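Local coordinates for MEM-A1 (PDB 6E0S), which probably hydrolyses beta-lactam antibiotics with the help of bound zinc, as expected of a subclass B3 metallo-beta-lactamase, at residues D193-F198 with Q266-A271; F79-V84 with Q104-A109; T110-V115 with N144-A149; F34-Y39 with V48-P53; N89-F94 with P167-G172. One frame throughout, in Å; residues are numbered along the deposited sequence.

Followed from the N terminus, contact 4 closes first, folding a beta hairpin at the start of the larger sheet. Contact 2 opens next, but before it closes at residues 104-109 the first segment of contact 5 has passed, so these two cross. Contact 3 is nested inside the loop that contact 5 closes; it fixes a beta-alpha-beta unit at the far edge of the same sheet, while contact 5 gathers a zinc site from two loops. Contact 1 comes last, holding the loop after strand 185-192 against helix 263-285. It touches contact 5 through Asp193 and Asn196, which brace zinc-binding histidines, just as contact 2 touches contact 4 through Phe79.

Contact 1. Residues D193-F198 with Q266-A271; sequences DSLNAF and QYAERA
Leu195 slants across Tyr267 on helix 263-285, and with Ala271, one turn further along, they bury most of this interface. The leucine reaches the helix with two parts of its side chain. Its CD1 lies 3.8 Å from Tyr267 CE1, approaching the ring obliquely, while Leu195 CB presses on Ala271 CB at 3.5 Å, closer than carbons normally pack, so loop and helix are tightly packed at this point. Tyr267 points CG away from its own backbone N (chi1 177°), which carries the ring past the leucine and delivers its hydroxyl to the loop. There OH donates to Asp193 O at 2.6 Å; the donor stands above the carbonyl plane, 47° out of it, although the carbonyl oxygen itself lies near the plane of the ring, at its edge. A water completes the seam, donating to Leu195 O (2.8 Å) and Ala271 O (2.8 Å) and accepting from Ala197 N (2.9 Å). Within the loop, Ser194 OG takes the N-H of Asn196 in an ST turn. The same loop serves the zinc site, since Asp193 OD2 is hydrogen-bonded to His91 ND1 and Asn196 O to His169 ND1. Buried backbone oxygens are thus paid for by a phenol and a water, and apolar contact fills in between, which probably steadies the second shell of the metal.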
# COMPACT_ATOMS: atom_id res chain seq x y z
N ASP A 193 0.42 4.54 -1.08
CA ASP A 193 0.77 4.36 0.31
C ASP A 193 0.13 5.48 1.13
O ASP A 193 -0.33 6.49 0.60
CB ASP A 193 2.28 4.37 0.51
CG ASP A 193 2.70 3.87 1.91
OD1 ASP A 193 3.85 4.12 2.29
OD2 ASP A 193 1.87 3.23 2.60
N SER A 194 0.05 5.26 2.44
CA SER A 194 -0.38 6.33 3.31
C SER A 194 0.55 7.52 3.17
O SER A 194 1.78 7.37 3.11
CB SER A 194 -0.43 5.86 4.77
OG SER A 194 -0.64 7.01 5.60
N LEU A 195 -0.04 8.72 3.14
CA LEU A 195 0.70 9.97 3.12
C LEU A 195 0.47 10.78 4.39
O LEU A 195 0.75 11.98 4.42
CB LEU A 195 0.33 10.81 1.89
CG LEU A 195 0.61 10.22 0.51
CD1 LEU A 195 0.06 11.15 -0.59
CD2 LEU A 195 2.14 9.98 0.37
N ASN A 196 -0.04 10.14 5.43
CA ASN A 196 -0.47 10.84 6.63
C ASN A 196 0.71 11.10 7.57
O ASN A 196 1.43 10.18 7.97
CB ASN A 196 -1.56 10.04 7.33
CG ASN A 196 -2.92 10.24 6.67
OD1 ASN A 196 -3.03 10.89 5.61
ND2 ASN A 196 -3.96 9.70 7.30
N ALA A 197 0.91 12.37 7.90
CA ALA A 197 1.88 12.77 8.93
C ALA A 197 1.34 12.40 10.30
O ALA A 197 0.66 13.20 10.95
CB ALA A 197 2.18 14.27 8.84
N PHE A 198 1.64 11.20 10.76
CA PHE A 198 1.18 10.73 12.07
C PHE A 198 2.41 10.35 12.88
O PHE A 198 3.31 9.69 12.36
CB PHE A 198 0.22 9.54 11.91
CG PHE A 198 -0.40 9.12 13.20
CD1 PHE A 198 0.16 8.10 13.95
CD2 PHE A 198 -1.51 9.79 13.70
CE1 PHE A 198 -0.40 7.72 15.17
CE2 PHE A 198 -2.08 9.42 14.93
CZ PHE A 198 -1.52 8.38 15.66
N GLN A 266 -6.81 14.39 -5.32
CA GLN A 266 -7.63 14.65 -4.14
C GLN A 266 -7.04 13.99 -2.89
O GLN A 266 -7.07 14.57 -1.79
CB GLN A 266 -9.07 14.17 -4.38
CG GLN A 266 -9.81 15.07 -5.37
CD GLN A 266 -11.04 14.42 -5.96
OE1 GLN A 266 -11.33 13.26 -5.72
NE2 GLN A 266 -11.75 15.18 -6.79
N TYR A 267 -6.57 12.76 -3.04
CA TYR A 267 -5.93 12.04 -1.94
C TYR A 267 -4.69 12.79 -1.46
O TYR A 267 -4.43 12.90 -0.25
CB TYR A 267 -5.56 10.64 -2.44
CG TYR A 267 -4.84 9.73 -1.50
CD1 TYR A 267 -3.46 9.55 -1.61
CD2 TYR A 267 -5.54 9.02 -0.53
CE1 TYR A 267 -2.78 8.67 -0.78
CE2 TYR A 267 -4.86 8.15 0.32
CZ TYR A 267 -3.49 7.99 0.20
OH TYR A 267 -2.81 7.10 1.03
N ALA A 268 -3.90 13.30 -2.40
CA ALA A 268 -2.70 14.03 -2.02
C ALA A 268 -3.05 15.35 -1.35
O ALA A 268 -2.43 15.72 -0.35
CB ALA A 268 -1.80 14.25 -3.24
N GLU A 269 -4.08 16.04 -1.86
CA GLU A 269 -4.47 17.30 -1.23
C GLU A 269 -4.96 17.06 0.20
O GLU A 269 -4.67 17.86 1.10
CB GLU A 269 -5.56 17.99 -2.04
CG GLU A 269 -5.02 18.71 -3.24
CD GLU A 269 -6.08 19.48 -3.98
OE1 GLU A 269 -6.91 20.16 -3.31
OE2 GLU A 269 -6.09 19.39 -5.24
N ARG A 270 -5.68 15.96 0.42
CA ARG A 270 -6.15 15.69 1.78
C ARG A 270 -4.97 15.44 2.70
O ARG A 270 -4.95 15.90 3.85
CB ARG A 270 -7.11 14.50 1.75
CG ARG A 270 -8.43 14.86 1.11
CD ARG A 270 -9.47 13.75 1.30
NE ARG A 270 -9.08 12.50 0.64
CZ ARG A 270 -9.49 12.10 -0.57
NH1 ARG A 270 -10.29 12.87 -1.30
NH2 ARG A 270 -9.08 10.92 -1.04
N ALA A 271 -3.96 14.72 2.22
CA ALA A 271 -2.75 14.50 3.00
C ALA A 271 -2.03 15.81 3.28
O ALA A 271 -1.48 16.01 4.37
CB ALA A 271 -1.83 13.53 2.26
O HOH W 1 -0.05 14.18 5.87

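Contact 2. Residues F79-V84 with Q104-A109; sequences FKLEDV and QRLSGA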
# COMPACT_ATOMS: atom_id res chain seq x y z
N PHE A 79 -8.15 -18.47 -7.64
CA PHE A 79 -6.70 -18.50 -7.74
C PHE A 79 -6.09 -19.32 -6.60
O PHE A 79 -6.74 -19.61 -5.59
CB PHE A 79 -6.15 -17.07 -7.72
CG PHE A 79 -6.66 -16.19 -8.83
CD1 PHE A 79 -7.56 -15.16 -8.57
CD2 PHE A 79 -6.25 -16.39 -10.15
CE1 PHE A 79 -8.04 -14.34 -9.60
CE2 PHE A 79 -6.73 -15.57 -11.18
CZ PHE A 79 -7.63 -14.55 -10.89
N LYS A 80 -4.83 -19.71 -6.77
CA LYS A 80 -4.11 -20.49 -5.79
C LYS A 80 -3.00 -19.66 -5.16
O LYS A 80 -2.30 -18.91 -5.85
CB LYS A 80 -3.49 -21.74 -6.41
CG LYS A 80 -4.49 -22.66 -7.06
CD LYS A 80 -3.78 -23.77 -7.81
CE LYS A 80 -4.67 -24.35 -8.91
NZ LYS A 80 -3.92 -25.30 -9.79
N LEU A 81 -2.80 -19.82 -3.85
CA LEU A 81 -1.75 -19.07 -3.17
C LEU A 81 -0.38 -19.42 -3.73
O LEU A 81 0.48 -18.55 -3.88
CB LEU A 81 -1.79 -19.34 -1.65
CG LEU A 81 -2.68 -18.42 -0.83
CD1 LEU A 81 -2.13 -17.01 -0.75
CD2 LEU A 81 -4.10 -18.39 -1.40
N GLU A 82 -0.14 -20.69 -4.07
CA GLU A 82 1.17 -21.03 -4.59
C GLU A 82 1.45 -20.45 -5.96
O GLU A 82 2.59 -20.51 -6.42
CB GLU A 82 1.39 -22.54 -4.61
CG GLU A 82 1.19 -23.19 -3.25
CD GLU A 82 1.78 -24.59 -3.19
OE1 GLU A 82 1.66 -25.31 -4.22
OE2 GLU A 82 2.40 -24.94 -2.15
N ASP A 83 0.45 -19.85 -6.62
CA ASP A 83 0.72 -19.10 -7.84
C ASP A 83 1.09 -17.64 -7.57
O ASP A 83 1.45 -16.92 -8.51
CB ASP A 83 -0.49 -19.17 -8.77
CG ASP A 83 -0.70 -20.57 -9.34
OD1 ASP A 83 0.27 -21.35 -9.38
OD2 ASP A 83 -1.85 -20.92 -9.69
N VAL A 84 0.99 -17.17 -6.34
CA VAL A 84 1.44 -15.82 -6.03
C VAL A 84 2.95 -15.87 -5.95
O VAL A 84 3.51 -16.54 -5.08
CB VAL A 84 0.83 -15.31 -4.72
CG1 VAL A 84 1.38 -13.88 -4.37
CG2 VAL A 84 -0.72 -15.33 -4.82
N GLN A 104 3.35 -15.12 2.75
CA GLN A 104 4.56 -15.71 2.16
C GLN A 104 4.68 -17.20 2.49
O GLN A 104 5.10 -17.99 1.63
CB GLN A 104 5.80 -14.96 2.64
CG GLN A 104 7.06 -15.54 2.06
CD GLN A 104 8.28 -15.01 2.72
OE1 GLN A 104 8.41 -15.13 3.95
NE2 GLN A 104 9.18 -14.39 1.94
N ARG A 105 4.30 -17.60 3.71
CA ARG A 105 4.34 -19.03 4.06
C ARG A 105 3.41 -19.86 3.18
O ARG A 105 3.74 -21.00 2.80
CB ARG A 105 3.98 -19.22 5.55
CG ARG A 105 4.05 -20.67 5.99
CD ARG A 105 3.43 -20.90 7.37
NE ARG A 105 1.97 -20.80 7.36
CZ ARG A 105 1.17 -21.79 6.97
NH1 ARG A 105 1.71 -22.93 6.57
NH2 ARG A 105 -0.15 -21.64 6.99
N LEU A 106 2.23 -19.32 2.87
CA LEU A 106 1.25 -20.05 2.06
C LEU A 106 1.67 -20.14 0.60
O LEU A 106 1.30 -21.10 -0.09
CB LEU A 106 -0.12 -19.37 2.16
CG LEU A 106 -0.86 -19.42 3.50
CD1 LEU A 106 -2.10 -18.49 3.50
CD2 LEU A 106 -1.29 -20.84 3.82
N SER A 107 2.42 -19.16 0.11
CA SER A 107 2.66 -18.99 -1.32
C SER A 107 4.05 -19.39 -1.79
O SER A 107 4.19 -19.83 -2.93
CB SER A 107 2.44 -17.52 -1.72
OG SER A 107 3.32 -16.66 -1.03
N GLY A 108 5.08 -19.22 -0.96
CA GLY A 108 6.45 -19.32 -1.42
C GLY A 108 6.96 -18.07 -2.10
O GLY A 108 8.02 -18.12 -2.74
N ALA A 109 6.23 -16.97 -2.01
CA ALA A 109 6.55 -15.78 -2.79
C ALA A 109 7.78 -15.07 -2.25
O ALA A 109 8.15 -15.20 -1.08
CB ALA A 109 5.38 -14.79 -2.78
O HOH W 2 5.10 -18.90 -5.36
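Ser107 meets the segment 79-84 with its carbon rather than its hydroxyl: CB sits 3.1 Å from Leu81 O and 3.7 Å from Val84 O, and no direct hydrogen bond crosses the contact. The backbones come correspondingly close, with Glu82 CA and Ser107 CA only 4.1 Å apart. What turns the hydroxyl away is its first torsion (chi1 60°), which places OG between the backbone N and carbonyl carbon of its own residue. From there OG bonds to Leu103 O in the preceding helical turn and accepts from Ala109 N at 3.1 Å, an ST turn at the point where the helix ends. Gly108, with positive phi, makes the exit from the helix. Gln104 ties the outgoing chain back, its NE2 donating in the carbonyl plane to Ala109 O.

Apolar contact comes from Leu81, which slants across Leu106 with its CG 4.0 Å from Leu106 CB. Ala109 CB packs instead on a carbonyl, 3.4 Å from Val84 O. A water links the two backbones, at hydrogen-bonding distance from Val84 O (2.9 Å) and Ser107 O (2.8 Å), although it has more acceptors near it than protons to give.

The contact is an example of two chain turns packed through their backbones. It joins the 3-10 turn 81-83, which leads into strand 84-88, to the end of helix 100-107, which leads into strand 110-114. Helix 66-76 covers one flank, where Ile74 touches Leu81 and Ala71 touches Leu106, and Ile87 of strand 84-88 packs on Ser107 and Ala109.

Contact 3. Residues T110-V115 with N144-A149; sequences TVLASV and NTRAVA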
# COMPACT_ATOMS: atom_id res chain seq x y z
N THR A 110 8.44 -14.33 -3.12
CA THR A 110 9.46 -13.39 -2.70
C THR A 110 8.78 -12.09 -2.36
O THR A 110 7.77 -11.73 -2.99
CB THR A 110 10.50 -13.19 -3.81
OG1 THR A 110 11.27 -14.38 -3.95
CG2 THR A 110 11.47 -12.03 -3.50
N VAL A 111 9.28 -11.41 -1.32
CA VAL A 111 8.67 -10.19 -0.78
C VAL A 111 9.53 -9.00 -1.16
O VAL A 111 10.74 -9.01 -0.93
CB VAL A 111 8.48 -10.29 0.75
CG1 VAL A 111 8.10 -8.94 1.36
CG2 VAL A 111 7.41 -11.32 1.05
N LEU A 112 8.90 -7.97 -1.74
CA LEU A 112 9.60 -6.81 -2.28
C LEU A 112 9.23 -5.56 -1.50
O LEU A 112 8.05 -5.32 -1.19
CB LEU A 112 9.26 -6.64 -3.77
CG LEU A 112 9.56 -7.80 -4.70
CD1 LEU A 112 9.26 -7.39 -6.14
CD2 LEU A 112 11.00 -8.24 -4.59
N ALA A 113 10.23 -4.71 -1.28
CA ALA A 113 10.06 -3.46 -0.54
C ALA A 113 11.19 -2.51 -0.92
O ALA A 113 12.20 -2.91 -1.51
CB ALA A 113 10.05 -3.70 0.99
N SER A 114 11.03 -1.25 -0.52
CA SER A 114 12.14 -0.32 -0.61
C SER A 114 13.32 -0.79 0.24
O SER A 114 13.22 -1.67 1.10
CB SER A 114 11.72 1.07 -0.12
OG SER A 114 11.34 0.97 1.25
N VAL A 115 14.47 -0.14 0.03
CA VAL A 115 15.65 -0.48 0.82
C VAL A 115 15.36 -0.31 2.31
O VAL A 115 15.65 -1.19 3.13
CB VAL A 115 16.85 0.36 0.38
CG1 VAL A 115 18.05 0.10 1.28
CG2 VAL A 115 17.19 0.03 -1.06
N ASN A 144 13.23 -14.37 2.40
CA ASN A 144 13.10 -14.29 0.94
C ASN A 144 12.64 -12.89 0.51
O ASN A 144 11.72 -12.73 -0.30
CB ASN A 144 12.15 -15.37 0.42
CG ASN A 144 12.70 -16.80 0.59
OD1 ASN A 144 13.90 -17.03 0.84
ND2 ASN A 144 11.82 -17.78 0.41
N THR A 145 13.29 -11.86 1.04
CA THR A 145 12.97 -10.49 0.64
C THR A 145 13.96 -10.01 -0.42
O THR A 145 15.02 -10.59 -0.63
CB THR A 145 12.98 -9.52 1.83
OG1 THR A 145 14.29 -9.50 2.42
CG2 THR A 145 11.97 -9.93 2.89
N ARG A 146 13.59 -8.92 -1.09
CA ARG A 146 14.49 -8.27 -2.03
C ARG A 146 14.13 -6.79 -2.04
O ARG A 146 12.95 -6.45 -2.10
CB ARG A 146 14.34 -8.86 -3.44
CG ARG A 146 15.10 -8.08 -4.50
CD ARG A 146 15.39 -8.93 -5.76
NE ARG A 146 14.20 -9.61 -6.28
CZ ARG A 146 13.34 -9.07 -7.14
NH1 ARG A 146 13.52 -7.83 -7.58
NH2 ARG A 146 12.29 -9.76 -7.56
N ALA A 147 15.14 -5.92 -1.99
CA ALA A 147 14.86 -4.49 -2.03
C ALA A 147 14.66 -4.08 -3.48
O ALA A 147 15.34 -4.60 -4.37
CB ALA A 147 16.01 -3.69 -1.43
N VAL A 148 13.75 -3.13 -3.71
CA VAL A 148 13.61 -2.50 -5.02
C VAL A 148 14.02 -1.04 -4.91
O VAL A 148 13.85 -0.40 -3.86
CB VAL A 148 12.18 -2.62 -5.58
CG1 VAL A 148 11.76 -4.12 -5.73
CG2 VAL A 148 11.18 -1.88 -4.69
N ALA A 149 14.57 -0.52 -6.00
CA ALA A 149 14.96 0.87 -6.11
C ALA A 149 13.77 1.72 -6.56
O ALA A 149 12.79 1.21 -7.10
CB ALA A 149 16.12 1.03 -7.11
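Ala113 O is gripped by two neighbouring groups of the strand 145-148: Val148 N donates to it at 2.7 Å, nearly straight (160° at the hydrogen), and Ala147 CA adds a C-H contact at 3.1 Å. The same alternation runs back toward the start of the pair, where Arg146 N donates to Val111 O at 2.9 Å and Val111 N to Asn144 O at 3.0 Å. A further bond, from Ala113 N to Arg146 O, is weak. This is parallel pairing, and the two strands belong to a beta-alpha-beta unit whose crossover contains helix 115-123. Ser114 is the N-cap of that helix, its OG taking the N-H of Gly117 and bonding to Gly172 O.

Leu112 and Arg146 project from the same face of the sheet and run alongside one another. Bending at chi3 (50°) brings the guanidinium back over the leucine, so that Leu112 CD2 sits over the centre of one face of the group, 3.6 Å from Arg146 CZ. Val148 CG1 also packs on the leucine, 4.1 Å from Leu112 CB, the two side chains crossing at about a right angle. On the face of Val111 and Ala113, Val111 CB meets Thr145 CG2. Strand 145-148 is outermost in its sheet, and the chemistry suits that place: the backbone bonds fix the register, while the arginine lays a flat face on a buried leucine and keeps its charge at the surface, with a long, weak ion pair to Glu152.

Contact 4. Residues F34-Y39 with V48-P53; sequences FGSTYY and VLIASP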
# COMPACT_ATOMS: atom_id res chain seq x y z
N PHE A 34 -10.28 -3.93 -12.26
CA PHE A 34 -10.09 -3.67 -13.69
C PHE A 34 -9.21 -4.77 -14.27
O PHE A 34 -8.13 -5.01 -13.76
CB PHE A 34 -9.44 -2.31 -13.90
CG PHE A 34 -9.67 -1.74 -15.26
CD1 PHE A 34 -10.77 -0.94 -15.49
CD2 PHE A 34 -8.80 -2.02 -16.30
CE1 PHE A 34 -11.01 -0.40 -16.75
CE2 PHE A 34 -9.03 -1.48 -17.58
CZ PHE A 34 -10.14 -0.67 -17.79
N GLY A 35 -9.69 -5.43 -15.32
CA GLY A 35 -8.83 -6.44 -15.95
C GLY A 35 -8.52 -7.54 -14.94
O GLY A 35 -9.40 -8.02 -14.22
N SER A 36 -7.23 -7.90 -14.84
CA SER A 36 -6.77 -8.98 -13.96
C SER A 36 -6.41 -8.49 -12.55
O SER A 36 -5.78 -9.24 -11.78
CB SER A 36 -5.57 -9.72 -14.59
OG SER A 36 -4.35 -8.98 -14.48
N THR A 37 -6.82 -7.27 -12.21
CA THR A 37 -6.51 -6.65 -10.92
C THR A 37 -7.73 -6.77 -10.01
O THR A 37 -8.84 -6.38 -10.38
CB THR A 37 -6.14 -5.17 -11.09
OG1 THR A 37 -4.86 -5.09 -11.72
CG2 THR A 37 -6.02 -4.46 -9.72
N TYR A 38 -7.52 -7.33 -8.81
CA TYR A 38 -8.64 -7.58 -7.90
C TYR A 38 -8.37 -6.94 -6.55
O TYR A 38 -7.22 -6.92 -6.10
CB TYR A 38 -8.88 -9.08 -7.70
CG TYR A 38 -9.23 -9.83 -8.97
CD1 TYR A 38 -8.25 -10.19 -9.89
CD2 TYR A 38 -10.54 -10.21 -9.22
CE1 TYR A 38 -8.59 -10.89 -11.07
CE2 TYR A 38 -10.89 -10.90 -10.41
CZ TYR A 38 -9.89 -11.22 -11.31
OH TYR A 38 -10.21 -11.90 -12.45
N TYR A 39 -9.42 -6.48 -5.86
CA TYR A 39 -9.30 -6.24 -4.43
C TYR A 39 -9.50 -7.53 -3.63
O TYR A 39 -10.52 -8.21 -3.77
CB TYR A 39 -10.33 -5.20 -3.99
CG TYR A 39 -10.14 -4.68 -2.58
CD1 TYR A 39 -9.35 -3.54 -2.33
CD2 TYR A 39 -10.76 -5.31 -1.50
CE1 TYR A 39 -9.19 -3.04 -1.02
CE2 TYR A 39 -10.60 -4.82 -0.20
CZ TYR A 39 -9.81 -3.69 0.02
OH TYR A 39 -9.66 -3.22 1.29
N VAL A 48 -4.26 -6.12 -2.84
CA VAL A 48 -4.65 -6.15 -4.24
C VAL A 48 -3.91 -7.28 -4.93
O VAL A 48 -2.68 -7.38 -4.83
CB VAL A 48 -4.37 -4.80 -4.92
CG1 VAL A 48 -4.41 -4.95 -6.46
CG2 VAL A 48 -5.37 -3.75 -4.43
N LEU A 49 -4.66 -8.12 -5.65
CA LEU A 49 -4.12 -9.23 -6.43
C LEU A 49 -4.06 -8.83 -7.90
O LEU A 49 -5.07 -8.46 -8.49
CB LEU A 49 -4.99 -10.47 -6.28
CG LEU A 49 -4.43 -11.71 -7.03
CD1 LEU A 49 -3.20 -12.22 -6.31
CD2 LEU A 49 -5.56 -12.78 -7.08
N ILE A 50 -2.87 -8.93 -8.50
CA ILE A 50 -2.69 -8.66 -9.92
C ILE A 50 -2.38 -10.00 -10.56
O ILE A 50 -1.27 -10.52 -10.41
CB ILE A 50 -1.56 -7.65 -10.19
CG1 ILE A 50 -1.70 -6.43 -9.28
CG2 ILE A 50 -1.55 -7.27 -11.68
CD1 ILE A 50 -0.54 -5.36 -9.39
N ALA A 51 -3.35 -10.55 -11.27
CA ALA A 51 -3.27 -11.96 -11.66
C ALA A 51 -2.72 -12.14 -13.07
O ALA A 51 -2.85 -11.24 -13.92
CB ALA A 51 -4.64 -12.59 -11.56
N SER A 52 -2.10 -13.29 -13.33
CA SER A 52 -1.70 -13.62 -14.69
C SER A 52 -1.50 -15.12 -14.82
O SER A 52 -1.26 -15.82 -13.81
CB SER A 52 -0.42 -12.87 -15.10
OG SER A 52 0.72 -13.65 -14.78
N PRO A 53 -1.55 -15.65 -16.04
CA PRO A 53 -1.27 -17.08 -16.25
C PRO A 53 0.15 -17.48 -15.87
O PRO A 53 0.40 -18.67 -15.68
CB PRO A 53 -1.52 -17.27 -17.75
CG PRO A 53 -2.45 -16.17 -18.15
CD PRO A 53 -2.02 -14.98 -17.27
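Thr37 and Val48 reach across the strand pair on a diagonal, Thr37 CG2 meeting Val48 CG1 at 3.7 Å. Thr37 also runs alongside Ile50, directly opposite it and pointing the same way, with OG1 4.0 Å from Ile50 CG2; that hydroxyl finds its hydrogen bond at Trp178 NE1. On the other face Tyr38 stands beside Leu49. Its chi1 of -62° sets CG anti to the carbonyl carbon, and the ring runs back toward the Ser36 end with its CD1/CE1 edge to the partner strand: Leu49 O lies at that edge, near the ring plane, and CE1 comes slantwise to within 4.3 Å of Ala51 CB. Phe79 then packs on the tyrosine edge-to-face and also touches Leu49 and Ala51.

These alternating orientations belong to a beta hairpin, strands 37-39 and 48-50, in the larger of the two sheets that pack face to face in the metallo-beta-lactamase fold. Thr37, Val48 and Ile50 look toward strands 174-182 and 185-192 of the second sheet, meeting Ala180, Trp178, Met189 and Tyr191. Tyr38 and Leu49 form a hydrogen-bonded antiparallel pair, with Tyr38 N donating to Leu49 O at 2.7 Å and Leu49 N to Tyr38 O at 2.9 Å.

Beyond the strands the pairing continues through Ser36, which follows Gly35 in a type II' turn. Ala51 N donates to Ser36 O at 2.8 Å. In return Ser36 OG donates to Ala51 O, also at 2.8 Å, lying in the carbonyl plane on a lone pair.

Contact 5. Residues N89-F94 with P167-G172; sequences NSHEHF and PGHTQG. With ZN (zinc ion), chain B.
His91 reaches from the backbone to a zinc ion past Thr170 and His169. Its CB lies 3.5 Å from Thr170 OG1. Thr170 CG2 comes obliquely to the ring, near CG and 3.6 Å from His91 CD2, while CE1 lies near His169 CD2. ND1 hydrogen-bonds to Asp193 OD2, which fixes the rotation of the ring and probably makes the histidine a stronger ligand. At the tip NE2 binds the zinc ion at 2.3 Å, while the edge of the His169 ring stands against the His91 face, CD2 of His169 being 3.5 Å from His91 NE2, with the planes at 69°. His93 ND1 (2.4 Å), His169 NE2 (2.3 Å) and a water at 2.0 Å complete the coordination observed for this zinc, and a second zinc ion lies close by. The sequence around His91 and His93 fits the HxHxDH signature of the superfamily.

Thr170 packs against both His91 and His93. Its CG2 makes a CH-pi contact over the face of His93, and OG1 donates to Glu92 OE2 at 3.0 Å, meeting the carboxylate from above its plane while accepting from Gly172 N in an ST turn. Asp130 holds His93 NE2 and the backbone of Asn196 holds His169 ND1. One loop joins strand 84-88 to helix 94-97, with His93 at the N-cap; the other joins strands 159-165 and 174-182 of the second sheet, and helix 115-123 packs on Glu92.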
# COMPACT_ATOMS: atom_id res chain seq x y z
N ASN A 89 5.13 -4.57 -0.66
CA ASN A 89 4.69 -3.87 0.55
C ASN A 89 4.60 -2.37 0.29
O ASN A 89 5.49 -1.79 -0.34
CB ASN A 89 5.65 -4.16 1.70
CG ASN A 89 5.27 -3.45 3.00
OD1 ASN A 89 6.15 -2.89 3.67
ND2 ASN A 89 3.99 -3.51 3.39
N SER A 90 3.50 -1.76 0.73
CA SER A 90 3.36 -0.31 0.74
C SER A 90 4.21 0.27 1.89
O SER A 90 5.22 0.93 1.64
CB SER A 90 1.89 0.11 0.87
OG SER A 90 1.34 -0.36 2.09
N HIS A 91 3.87 -0.01 3.15
CA HIS A 91 4.79 0.42 4.19
C HIS A 91 4.85 -0.58 5.35
O HIS A 91 3.96 -1.42 5.55
CB HIS A 91 4.49 1.86 4.67
CG HIS A 91 3.24 1.98 5.46
ND1 HIS A 91 2.03 2.37 4.91
CD2 HIS A 91 3.00 1.78 6.78
CE1 HIS A 91 1.11 2.39 5.85
NE2 HIS A 91 1.66 2.02 7.00
N GLU A 92 5.93 -0.46 6.10
CA GLU A 92 6.46 -1.53 6.93
C GLU A 92 5.88 -1.49 8.34
O GLU A 92 6.60 -1.62 9.33
CB GLU A 92 7.99 -1.45 6.94
CG GLU A 92 8.61 -0.08 7.43
CD GLU A 92 8.80 0.99 6.33
OE1 GLU A 92 9.76 1.81 6.41
OE2 GLU A 92 7.98 1.03 5.38
N HIS A 93 4.58 -1.28 8.45
CA HIS A 93 3.90 -1.24 9.73
C HIS A 93 3.01 -2.47 9.86
O HIS A 93 2.52 -3.03 8.86
CB HIS A 93 3.05 0.04 9.88
CG HIS A 93 3.83 1.27 10.23
ND1 HIS A 93 3.26 2.52 10.28
CD2 HIS A 93 5.14 1.44 10.50
CE1 HIS A 93 4.18 3.41 10.61
NE2 HIS A 93 5.33 2.78 10.75
N PHE A 94 2.81 -2.88 11.11
CA PHE A 94 1.96 -4.00 11.49
C PHE A 94 0.65 -4.12 10.70
O PHE A 94 0.26 -5.22 10.32
CB PHE A 94 1.66 -3.87 12.99
CG PHE A 94 0.97 -5.06 13.61
CD1 PHE A 94 1.72 -6.14 14.07
CD2 PHE A 94 -0.41 -5.06 13.80
CE1 PHE A 94 1.10 -7.23 14.67
CE2 PHE A 94 -1.03 -6.16 14.42
CZ PHE A 94 -0.28 -7.23 14.85
N PRO A 167 8.13 7.95 0.82
CA PRO A 167 8.32 7.96 2.28
C PRO A 167 7.74 9.21 2.93
O PRO A 167 7.43 10.22 2.28
CB PRO A 167 9.84 7.92 2.43
CG PRO A 167 10.37 8.63 1.17
CD PRO A 167 9.39 8.19 0.09
N GLY A 168 7.57 9.11 4.26
CA GLY A 168 7.17 10.24 5.10
C GLY A 168 6.27 9.75 6.22
O GLY A 168 6.52 10.03 7.41
N HIS A 169 5.24 8.99 5.85
CA HIS A 169 4.52 8.20 6.84
C HIS A 169 5.45 7.19 7.52
O HIS A 169 5.42 7.03 8.74
CB HIS A 169 3.33 7.48 6.20
CG HIS A 169 2.44 6.78 7.19
ND1 HIS A 169 1.57 7.45 8.01
CD2 HIS A 169 2.27 5.46 7.47
CE1 HIS A 169 0.93 6.59 8.79
NE2 HIS A 169 1.35 5.37 8.48
N THR A 170 6.29 6.51 6.73
CA THR A 170 7.42 5.72 7.21
C THR A 170 8.68 6.08 6.42
O THR A 170 8.63 6.71 5.36
CB THR A 170 7.20 4.21 7.05
OG1 THR A 170 7.22 3.88 5.64
CG2 THR A 170 5.85 3.78 7.66
N GLN A 171 9.82 5.60 6.91
CA GLN A 171 11.04 5.86 6.17
C GLN A 171 11.10 5.08 4.86
O GLN A 171 11.88 5.46 3.97
CB GLN A 171 12.25 5.52 7.03
CG GLN A 171 12.43 6.47 8.18
CD GLN A 171 13.60 6.05 9.05
OE1 GLN A 171 13.49 5.11 9.82
NE2 GLN A 171 14.72 6.73 8.92
N GLY A 172 10.29 4.04 4.71
CA GLY A 172 10.39 3.14 3.57
C GLY A 172 9.16 3.02 2.68
O GLY A 172 9.10 2.14 1.81
ZN ZN B . 1.42 3.14 8.95
O HOH W 3 8.28 -0.89 0.52
O HOH W 4 -0.03 2.64 10.17